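Lactaldehyde dehydrogenase (Escherichia coli, PDB 2IMP) oxidises L-lactaldehyde irreversibly to L-lactate with NAD(+), accepts glycolaldehyde and L-glyceraldehyde as well, and serves in the breakdown of L-fucose and L-rhamnose. Local coordinates at residues Asp110-Tyr122 and Ala460-Thr472. Residues are numbered along the deposited sequence; the frame is centred on the assembly and turned at random.
Sequences DYIDYMAEWARRY and ADGKHGLHEYLQT
Y111 reaches D461 where the last turns of helix 98-116 cross the short helix 462-467 of the aldehyde dehydrogenase fold, just before strand 470-478; the axes of 110-116 and 462-467 approach to 11.4 Å at a crossing angle of -77°. The Y111 hydroxyl donates to D461 OD1 at 2.7 Å, on the anti side of a carboxylate turned 74° from the ring. A water bridges the same hydroxyl to D461 N, so both the backbone and the side chain of D461 are tied to one phenol. OD2 of D461 pairs with R161, which binds lactate; D461 is thus a second-shell residue of the lactate site, and Y111 probably helps to fix its position. Y114 brings its OH to 3.3 Å from G462 CA, and M115, its chain bent at chi2 (-66°), lays CE 3.7 Å from G462 N. W118 packs against both L466 and K463: L466 CB lies over one indole face, toward its rim, and CD2 of L466 touches W118 CB, while CZ2 comes within 3.7 Å of K463 CB. Beyond this aliphatic stem, K463 NZ forms salt bridges with E125 and E123 of two neighbouring subunits. Past the turn, Y122 completes the apolar patch: CB sits 3.7 Å from L466 CD2, and ring atom CD1 meets L470 CD1 at 3.6 Å.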
ATOM      1  N   ASP A 110      -6.447 -23.600   9.227  1.00 10.85           N
ATOM      2  CA  ASP A 110      -6.101 -22.243   9.636  1.00 13.03           C
ATOM      3  C   ASP A 110      -5.756 -21.358   8.418  1.00 11.00           C
ATOM      4  O   ASP A 110      -6.113 -20.185   8.365  1.00 12.88           O
ATOM      5  CB  ASP A 110      -4.917 -22.243  10.609  1.00 13.87           C
ATOM      6  CG  ASP A 110      -5.237 -22.934  11.922  1.00 15.34           C
ATOM      7  OD1 ASP A 110      -6.418 -22.955  12.325  1.00 14.13           O
ATOM      8  OD2 ASP A 110      -4.297 -23.444  12.560  1.00 18.21           O
ATOM      9  N   TYR A 111      -5.073 -21.951   7.444  1.00 10.76           N
ATOM     10  CA  TYR A 111      -4.714 -21.231   6.227  1.00  9.83           C
ATOM     11  C   TYR A 111      -5.963 -20.738   5.469  1.00  9.66           C
ATOM     12  O   TYR A 111      -6.027 -19.588   5.036  1.00  8.39           O
ATOM     13  CB  TYR A 111      -3.869 -22.133   5.327  1.00  9.26           C
ATOM     14  CG  TYR A 111      -3.273 -21.441   4.122  1.00 10.46           C
ATOM     15  CD1 TYR A 111      -4.010 -21.272   2.957  1.00 10.19           C
ATOM     16  CD2 TYR A 111      -1.950 -20.993   4.138  1.00 11.31           C
ATOM     17  CE1 TYR A 111      -3.450 -20.679   1.830  1.00 11.94           C
ATOM     18  CE2 TYR A 111      -1.380 -20.400   3.017  1.00 12.26           C
ATOM     19  CZ  TYR A 111      -2.135 -20.251   1.866  1.00 10.62           C
ATOM     20  OH  TYR A 111      -1.570 -19.694   0.747  1.00 11.43           O
ATOM     21  N   ILE A 112      -6.946 -21.624   5.326  1.00  8.59           N
ATOM     22  CA  ILE A 112      -8.194 -21.263   4.660  1.00  8.80           C
ATOM     23  C   ILE A 112      -8.900 -20.096   5.388  1.00  8.83           C
ATOM     24  O   ILE A 112      -9.334 -19.139   4.760  1.00  8.16           O
ATOM     25  CB  ILE A 112      -9.152 -22.485   4.564  1.00  6.52           C
ATOM     26  CG1 ILE A 112      -8.533 -23.550   3.643  1.00  9.38           C
ATOM     27  CG2 ILE A 112     -10.523 -22.044   4.058  1.00  7.17           C
ATOM     28  CD1 ILE A 112      -9.358 -24.829   3.476  1.00  9.38           C
ATOM     29  N   ASP A 113      -9.002 -20.198   6.711  1.00  9.93           N
ATOM     30  CA  ASP A 113      -9.597 -19.130   7.500  1.00 12.04           C
ATOM     31  C   ASP A 113      -8.827 -17.808   7.306  1.00 11.11           C
ATOM     32  O   ASP A 113      -9.427 -16.750   7.130  1.00 12.05           O
ATOM     33  CB  ASP A 113      -9.601 -19.483   8.993  1.00 10.54           C
ATOM     34  CG  ASP A 113     -10.703 -20.464   9.365  1.00 15.30           C
ATOM     35  OD1 ASP A 113     -11.704 -20.562   8.622  1.00 14.04           O
ATOM     36  OD2 ASP A 113     -10.573 -21.127  10.418  1.00 16.03           O
ATOM     37  N   TYR A 114      -7.500 -17.900   7.359  1.00 10.69           N
ATOM     38  CA  TYR A 114      -6.652 -16.734   7.146  1.00 11.55           C
ATOM     39  C   TYR A 114      -6.946 -16.070   5.786  1.00 10.58           C
ATOM     40  O   TYR A 114      -7.154 -14.857   5.708  1.00 12.15           O
ATOM     41  CB  TYR A 114      -5.167 -17.127   7.225  1.00 10.03           C
ATOM     42  CG  TYR A 114      -4.230 -16.085   6.651  1.00 11.39           C
ATOM     43  CD1 TYR A 114      -3.927 -14.914   7.349  1.00 12.65           C
ATOM     44  CD2 TYR A 114      -3.703 -16.242   5.372  1.00 10.48           C
ATOM     45  CE1 TYR A 114      -3.125 -13.918   6.771  1.00 12.45           C
ATOM     46  CE2 TYR A 114      -2.912 -15.261   4.788  1.00 13.98           C
ATOM     47  CZ  TYR A 114      -2.628 -14.105   5.485  1.00 13.95           C
ATOM     48  OH  TYR A 114      -1.876 -13.136   4.870  1.00 15.13           O
ATOM     49  N   MET A 115      -6.978 -16.880   4.731  1.00 10.02           N
ATOM     50  CA  MET A 115      -7.280 -16.363   3.400  1.00 10.16           C
ATOM     51  C   MET A 115      -8.688 -15.736   3.293  1.00  9.85           C
ATOM     52  O   MET A 115      -8.865 -14.697   2.656  1.00  9.68           O
ATOM     53  CB  MET A 115      -7.126 -17.470   2.356  1.00 12.16           C
ATOM     54  CG  MET A 115      -5.678 -17.749   1.966  1.00 11.33           C
ATOM     55  SD  MET A 115      -4.911 -16.338   1.110  1.00 15.19           S
ATOM     56  CE  MET A 115      -3.192 -16.733   1.265  1.00 15.75           C
ATOM     57  N   ALA A 116      -9.674 -16.365   3.931  1.00  8.36           N
ATOM     58  CA  ALA A 116     -11.033 -15.834   3.909  1.00  9.36           C
ATOM     59  C   ALA A 116     -11.102 -14.396   4.477  1.00  9.87           C
ATOM     60  O   ALA A 116     -11.976 -13.613   4.117  1.00 10.70           O
ATOM     61  CB  ALA A 116     -11.975 -16.752   4.703  1.00  9.55           C
ATOM     62  N   GLU A 117     -10.155 -14.083   5.355  1.00 10.09           N
ATOM     63  CA  GLU A 117     -10.081 -12.770   5.980  1.00 11.70           C
ATOM     64  C   GLU A 117      -9.705 -11.633   5.002  1.00 10.34           C
ATOM     65  O   GLU A 117      -9.815 -10.459   5.344  1.00  9.39           O
ATOM     66  CB  GLU A 117      -9.079 -12.801   7.145  1.00 10.68           C
ATOM     67  CG  GLU A 117      -9.383 -13.887   8.162  1.00 11.01           C
ATOM     68  CD  GLU A 117      -8.351 -13.973   9.268  1.00 12.41           C
ATOM     69  OE1 GLU A 117      -7.172 -13.630   9.034  1.00 12.18           O
ATOM     70  OE2 GLU A 117      -8.716 -14.407  10.377  1.00 13.75           O
ATOM     71  N   TRP A 118      -9.254 -12.001   3.805  1.00 10.62           N
ATOM     72  CA  TRP A 118      -8.906 -11.002   2.795  1.00  9.52           C
ATOM     73  C   TRP A 118     -10.133 -10.377   2.105  1.00  8.88           C
ATOM     74  O   TRP A 118     -10.020  -9.347   1.442  1.00  8.66           O
ATOM     75  CB  TRP A 118      -7.989 -11.610   1.718  1.00  8.93           C
ATOM     76  CG  TRP A 118      -6.541 -11.684   2.126  1.00  8.92           C
ATOM     77  CD1 TRP A 118      -5.785 -12.814   2.265  1.00  9.78           C
ATOM     78  CD2 TRP A 118      -5.688 -10.583   2.483  1.00  9.56           C
ATOM     79  NE1 TRP A 118      -4.516 -12.486   2.690  1.00 12.07           N
ATOM     80  CE2 TRP A 118      -4.430 -11.125   2.833  1.00  9.66           C
ATOM     81  CE3 TRP A 118      -5.867  -9.194   2.543  1.00 10.02           C
ATOM     82  CZ2 TRP A 118      -3.351 -10.327   3.238  1.00  9.42           C
ATOM     83  CZ3 TRP A 118      -4.788  -8.392   2.949  1.00 11.06           C
ATOM     84  CH2 TRP A 118      -3.547  -8.967   3.290  1.00  8.51           C
ATOM     85  N   ALA A 119     -11.294 -11.004   2.293  1.00  9.51           N
ATOM     86  CA  ALA A 119     -12.542 -10.566   1.670  1.00  9.74           C
ATOM     87  C   ALA A 119     -12.762  -9.036   1.546  1.00 12.14           C
ATOM     88  O   ALA A 119     -12.941  -8.521   0.443  1.00 13.74           O
ATOM     89  CB  ALA A 119     -13.737 -11.198   2.394  1.00  8.77           C
ATOM     90  N   ARG A 120     -12.773  -8.337   2.672  1.00 12.55           N
ATOM     91  CA  ARG A 120     -12.982  -6.891   2.667  1.00 12.90           C
ATOM     92  C   ARG A 120     -11.670  -6.084   2.650  1.00 15.40           C
ATOM     93  O   ARG A 120     -11.685  -4.869   2.836  1.00 16.58           O
ATOM     94  CB  ARG A 120     -13.759  -6.477   3.921  1.00 13.51           C
ATOM     95  CG  ARG A 120     -15.149  -7.082   4.076  1.00 14.27           C
ATOM     96  CD  ARG A 120     -15.474  -7.237   5.550  1.00 15.50           C
ATOM     97  NE  ARG A 120     -16.891  -7.480   5.820  1.00 15.71           N
ATOM     98  CZ  ARG A 120     -17.339  -8.078   6.920  1.00 14.00           C
ATOM     99  NH1 ARG A 120     -16.482  -8.505   7.839  1.00 15.44           N
ATOM    100  NH2 ARG A 120     -18.643  -8.228   7.117  1.00 13.03           N
ATOM    101  N   ARG A 121     -10.554  -6.767   2.421  1.00 14.15           N
ATOM    102  CA  ARG A 121      -9.259  -6.111   2.468  1.00 13.76           C
ATOM    103  C   ARG A 121      -8.480  -5.888   1.154  1.00 14.44           C
ATOM    104  O   ARG A 121      -7.748  -4.901   1.056  1.00 15.22           O
ATOM    105  CB  ARG A 121      -8.365  -6.843   3.471  1.00 11.38           C
ATOM    106  CG  ARG A 121      -8.904  -6.794   4.891  1.00 12.06           C
ATOM    107  CD  ARG A 121      -7.921  -7.373   5.882  1.00 11.86           C
ATOM    108  NE  ARG A 121      -8.233  -6.944   7.244  1.00 15.39           N
ATOM    109  CZ  ARG A 121      -9.229  -7.425   7.981  1.00 12.78           C
ATOM    110  NH1 ARG A 121     -10.022  -8.373   7.503  1.00  7.78           N
ATOM    111  NH2 ARG A 121      -9.436  -6.935   9.196  1.00 13.62           N
ATOM    112  N   TYR A 122      -8.595  -6.774   0.169  1.00 12.17           N
ATOM    113  CA  TYR A 122      -7.841  -6.510  -1.051  1.00 13.12           C
ATOM    114  C   TYR A 122      -8.358  -5.229  -1.728  1.00 14.58           C
ATOM    115  O   TYR A 122      -9.554  -5.082  -1.985  1.00 15.34           O
ATOM    116  CB  TYR A 122      -7.839  -7.733  -1.990  1.00 13.05           C
ATOM    117  CG  TYR A 122      -9.155  -8.156  -2.602  1.00  9.94           C
ATOM    118  CD1 TYR A 122      -9.526  -7.721  -3.872  1.00 12.93           C
ATOM    119  CD2 TYR A 122      -9.993  -9.052  -1.945  1.00 11.28           C
ATOM    120  CE1 TYR A 122     -10.690  -8.181  -4.480  1.00 10.43           C
ATOM    121  CE2 TYR A 122     -11.162  -9.512  -2.536  1.00 11.28           C
ATOM    122  CZ  TYR A 122     -11.502  -9.075  -3.803  1.00 10.41           C
ATOM    123  OH  TYR A 122     -12.648  -9.538  -4.394  1.00 11.95           O
ATOM    124  N   ALA A 460       3.036 -17.894  -3.687  1.00 12.42           N
ATOM    125  CA  ALA A 460       1.899 -18.217  -2.832  1.00 12.42           C
ATOM    126  C   ALA A 460       1.996 -17.655  -1.393  1.00 12.33           C
ATOM    127  O   ALA A 460       3.085 -17.313  -0.913  1.00 12.23           O
ATOM    128  CB  ALA A 460       1.710 -19.734  -2.779  1.00 11.01           C
ATOM    129  N   ASP A 461       0.837 -17.584  -0.740  1.00 11.96           N
ATOM    130  CA  ASP A 461       0.690 -17.098   0.628  1.00 11.29           C
ATOM    131  C   ASP A 461       0.637 -15.559   0.786  1.00 12.39           C
ATOM    132  O   ASP A 461       1.079 -14.807  -0.089  1.00  9.79           O
ATOM    133  CB  ASP A 461       1.811 -17.634   1.533  1.00 12.59           C
ATOM    134  CG  ASP A 461       2.036 -19.140   1.385  1.00 12.30           C
ATOM    135  OD1 ASP A 461       1.133 -19.859   0.919  1.00 12.66           O
ATOM    136  OD2 ASP A 461       3.131 -19.606   1.758  1.00 14.90           O
ATOM    137  N   GLY A 462       0.075 -15.127   1.911  1.00 11.29           N
ATOM    138  CA  GLY A 462      -0.020 -13.713   2.218  1.00 11.10           C
ATOM    139  C   GLY A 462      -0.727 -12.869   1.187  1.00 11.21           C
ATOM    140  O   GLY A 462      -1.416 -13.379   0.310  1.00 11.03           O
ATOM    141  N   LYS A 463      -0.554 -11.559   1.308  1.00 11.60           N
ATOM    142  CA  LYS A 463      -1.174 -10.614   0.395  1.00 11.28           C
ATOM    143  C   LYS A 463      -0.765 -10.823  -1.083  1.00 10.75           C
ATOM    144  O   LYS A 463      -1.599 -10.792  -1.988  1.00  7.76           O
ATOM    145  CB  LYS A 463      -0.814  -9.190   0.827  1.00 13.40           C
ATOM    146  CG  LYS A 463      -1.470  -8.092   0.013  1.00 15.28           C
ATOM    147  CD  LYS A 463      -0.972  -6.726   0.462  1.00 17.06           C
ATOM    148  CE  LYS A 463       0.535  -6.588   0.234  1.00 17.57           C
ATOM    149  NZ  LYS A 463       1.071  -5.315   0.798  1.00 18.13           N
ATOM    150  N   HIS A 464       0.522 -11.040  -1.304  1.00 10.37           N
ATOM    151  CA  HIS A 464       1.020 -11.242  -2.651  1.00 12.36           C
ATOM    152  C   HIS A 464       0.528 -12.549  -3.284  1.00 11.61           C
ATOM    153  O   HIS A 464       0.305 -12.613  -4.486  1.00 10.58           O
ATOM    154  CB  HIS A 464       2.547 -11.173  -2.644  1.00 12.20           C
ATOM    155  CG  HIS A 464       3.069  -9.875  -2.108  1.00 15.29           C
ATOM    156  ND1 HIS A 464       2.840  -8.667  -2.731  1.00 16.70           N
ATOM    157  CD2 HIS A 464       3.747  -9.591  -0.971  1.00 15.24           C
ATOM    158  CE1 HIS A 464       3.347  -7.695  -2.002  1.00 16.63           C
ATOM    159  NE2 HIS A 464       3.904  -8.222  -0.926  1.00 17.14           N
ATOM    160  N   GLY A 465       0.350 -13.574  -2.455  1.00 11.41           N
ATOM    161  CA  GLY A 465      -0.163 -14.838  -2.959  1.00 11.23           C
ATOM    162  C   GLY A 465      -1.608 -14.621  -3.367  1.00 11.08           C
ATOM    163  O   GLY A 465      -2.066 -15.140  -4.383  1.00 11.20           O
ATOM    164  N   LEU A 466      -2.339 -13.845  -2.569  1.00 11.36           N
ATOM    165  CA  LEU A 466      -3.731 -13.556  -2.894  1.00 11.09           C
ATOM    166  C   LEU A 466      -3.865 -12.781  -4.210  1.00 11.91           C
ATOM    167  O   LEU A 466      -4.760 -13.046  -5.015  1.00 11.81           O
ATOM    168  CB  LEU A 466      -4.397 -12.732  -1.790  1.00  9.86           C
ATOM    169  CG  LEU A 466      -5.871 -12.435  -2.103  1.00 10.22           C
ATOM    170  CD1 LEU A 466      -6.729 -13.575  -1.552  1.00  4.47           C
ATOM    171  CD2 LEU A 466      -6.302 -11.104  -1.505  1.00  8.19           C
ATOM    172  N   HIS A 467      -2.962 -11.823  -4.404  1.00 10.53           N
ATOM    173  CA  HIS A 467      -2.974 -11.001  -5.605  1.00 11.45           C
ATOM    174  C   HIS A 467      -2.693 -11.769  -6.903  1.00 10.24           C
ATOM    175  O   HIS A 467      -3.046 -11.304  -7.980  1.00 10.18           O
ATOM    176  CB  HIS A 467      -1.999  -9.826  -5.450  1.00 14.87           C
ATOM    177  CG  HIS A 467      -2.475  -8.775  -4.493  1.00 21.59           C
ATOM    178  ND1 HIS A 467      -1.689  -7.725  -4.075  1.00 26.79           N
ATOM    179  CD2 HIS A 467      -3.676  -8.609  -3.880  1.00 22.31           C
ATOM    180  CE1 HIS A 467      -2.376  -6.958  -3.251  1.00 26.83           C
ATOM    181  NE2 HIS A 467      -3.588  -7.472  -3.116  1.00 25.19           N
ATOM    182  N   GLU A 468      -2.052 -12.932  -6.794  1.00  9.51           N
ATOM    183  CA  GLU A 468      -1.808 -13.739  -7.987  1.00 10.79           C
ATOM    184  C   GLU A 468      -3.144 -14.134  -8.662  1.00 10.20           C
ATOM    185  O   GLU A 468      -3.191 -14.419  -9.855  1.00  7.84           O
ATOM    186  CB  GLU A 468      -1.032 -15.028  -7.649  1.00 11.47           C
ATOM    187  CG  GLU A 468       0.439 -14.864  -7.264  1.00 15.95           C
ATOM    188  CD  GLU A 468       1.265 -14.127  -8.317  1.00 22.61           C
ATOM    189  OE1 GLU A 468       0.924 -14.205  -9.520  1.00 23.12           O
ATOM    190  OE2 GLU A 468       2.267 -13.480  -7.936  1.00 22.14           O
ATOM    191  N   TYR A 469      -4.215 -14.140  -7.868  1.00  8.69           N
ATOM    192  CA  TYR A 469      -5.538 -14.499  -8.366  1.00 10.29           C
ATOM    193  C   TYR A 469      -6.419 -13.312  -8.761  1.00 11.22           C
ATOM    194  O   TYR A 469      -7.631 -13.438  -8.955  1.00 12.30           O
ATOM    195  CB  TYR A 469      -6.264 -15.378  -7.340  1.00  8.93           C
ATOM    196  CG  TYR A 469      -5.697 -16.777  -7.314  1.00  9.05           C
ATOM    197  CD1 TYR A 469      -4.593 -17.091  -6.522  1.00  9.93           C
ATOM    198  CD2 TYR A 469      -6.221 -17.774  -8.143  1.00 10.45           C
ATOM    199  CE1 TYR A 469      -4.017 -18.367  -6.559  1.00 11.67           C
ATOM    200  CE2 TYR A 469      -5.655 -19.051  -8.189  1.00  8.04           C
ATOM    201  CZ  TYR A 469      -4.551 -19.338  -7.396  1.00 11.16           C
ATOM    202  OH  TYR A 469      -3.965 -20.587  -7.463  1.00 11.62           O
ATOM    203  N   LEU A 470      -5.779 -12.161  -8.877  1.00 10.83           N
ATOM    204  CA  LEU A 470      -6.463 -10.947  -9.259  1.00 10.69           C
ATOM    205  C   LEU A 470      -5.793 -10.253 -10.442  1.00  9.91           C
ATOM    206  O   LEU A 470      -4.592 -10.372 -10.640  1.00  9.81           O
ATOM    207  CB  LEU A 470      -6.499  -9.975  -8.077  1.00 10.26           C
ATOM    208  CG  LEU A 470      -7.388 -10.352  -6.890  1.00  9.46           C
ATOM    209  CD1 LEU A 470      -7.008  -9.516  -5.669  1.00  9.46           C
ATOM    210  CD2 LEU A 470      -8.852 -10.146  -7.272  1.00  7.28           C
ATOM    211  N   GLN A 471      -6.596  -9.575 -11.240  1.00 11.00           N
ATOM    212  CA  GLN A 471      -6.079  -8.806 -12.349  1.00 11.88           C
ATOM    213  C   GLN A 471      -6.716  -7.421 -12.342  1.00 12.22           C
ATOM    214  O   GLN A 471      -7.788  -7.227 -11.767  1.00  9.73           O
ATOM    215  CB  GLN A 471      -6.310  -9.512 -13.691  1.00 10.98           C
ATOM    216  CG  GLN A 471      -7.756  -9.699 -14.102  1.00 14.66           C
ATOM    217  CD  GLN A 471      -7.872 -10.565 -15.348  1.00 17.41           C
ATOM    218  OE1 GLN A 471      -6.916 -10.693 -16.122  1.00 13.24           O
ATOM    219  NE2 GLN A 471      -9.044 -11.156 -15.554  1.00 17.81           N
ATOM    220  N   THR A 472      -6.059  -6.472 -12.977  1.00  9.62           N
ATOM    221  CA  THR A 472      -6.555  -5.119 -12.950  1.00 12.10           C
ATOM    222  C   THR A 472      -7.400  -4.658 -14.129  1.00 10.53           C
ATOM    223  O   THR A 472      -7.223  -5.093 -15.267  1.00 10.62           O
ATOM    224  CB  THR A 472      -5.385  -4.131 -12.810  1.00 12.19           C
ATOM    225  OG1 THR A 472      -4.504  -4.285 -13.931  1.00 14.80           O
ATOM    226  CG2 THR A 472      -4.606  -4.410 -11.535  1.00 11.65           C
TER
HETATM  227  O   HOH W   1      -1.469 -18.433  -2.024  1.00 16.57           O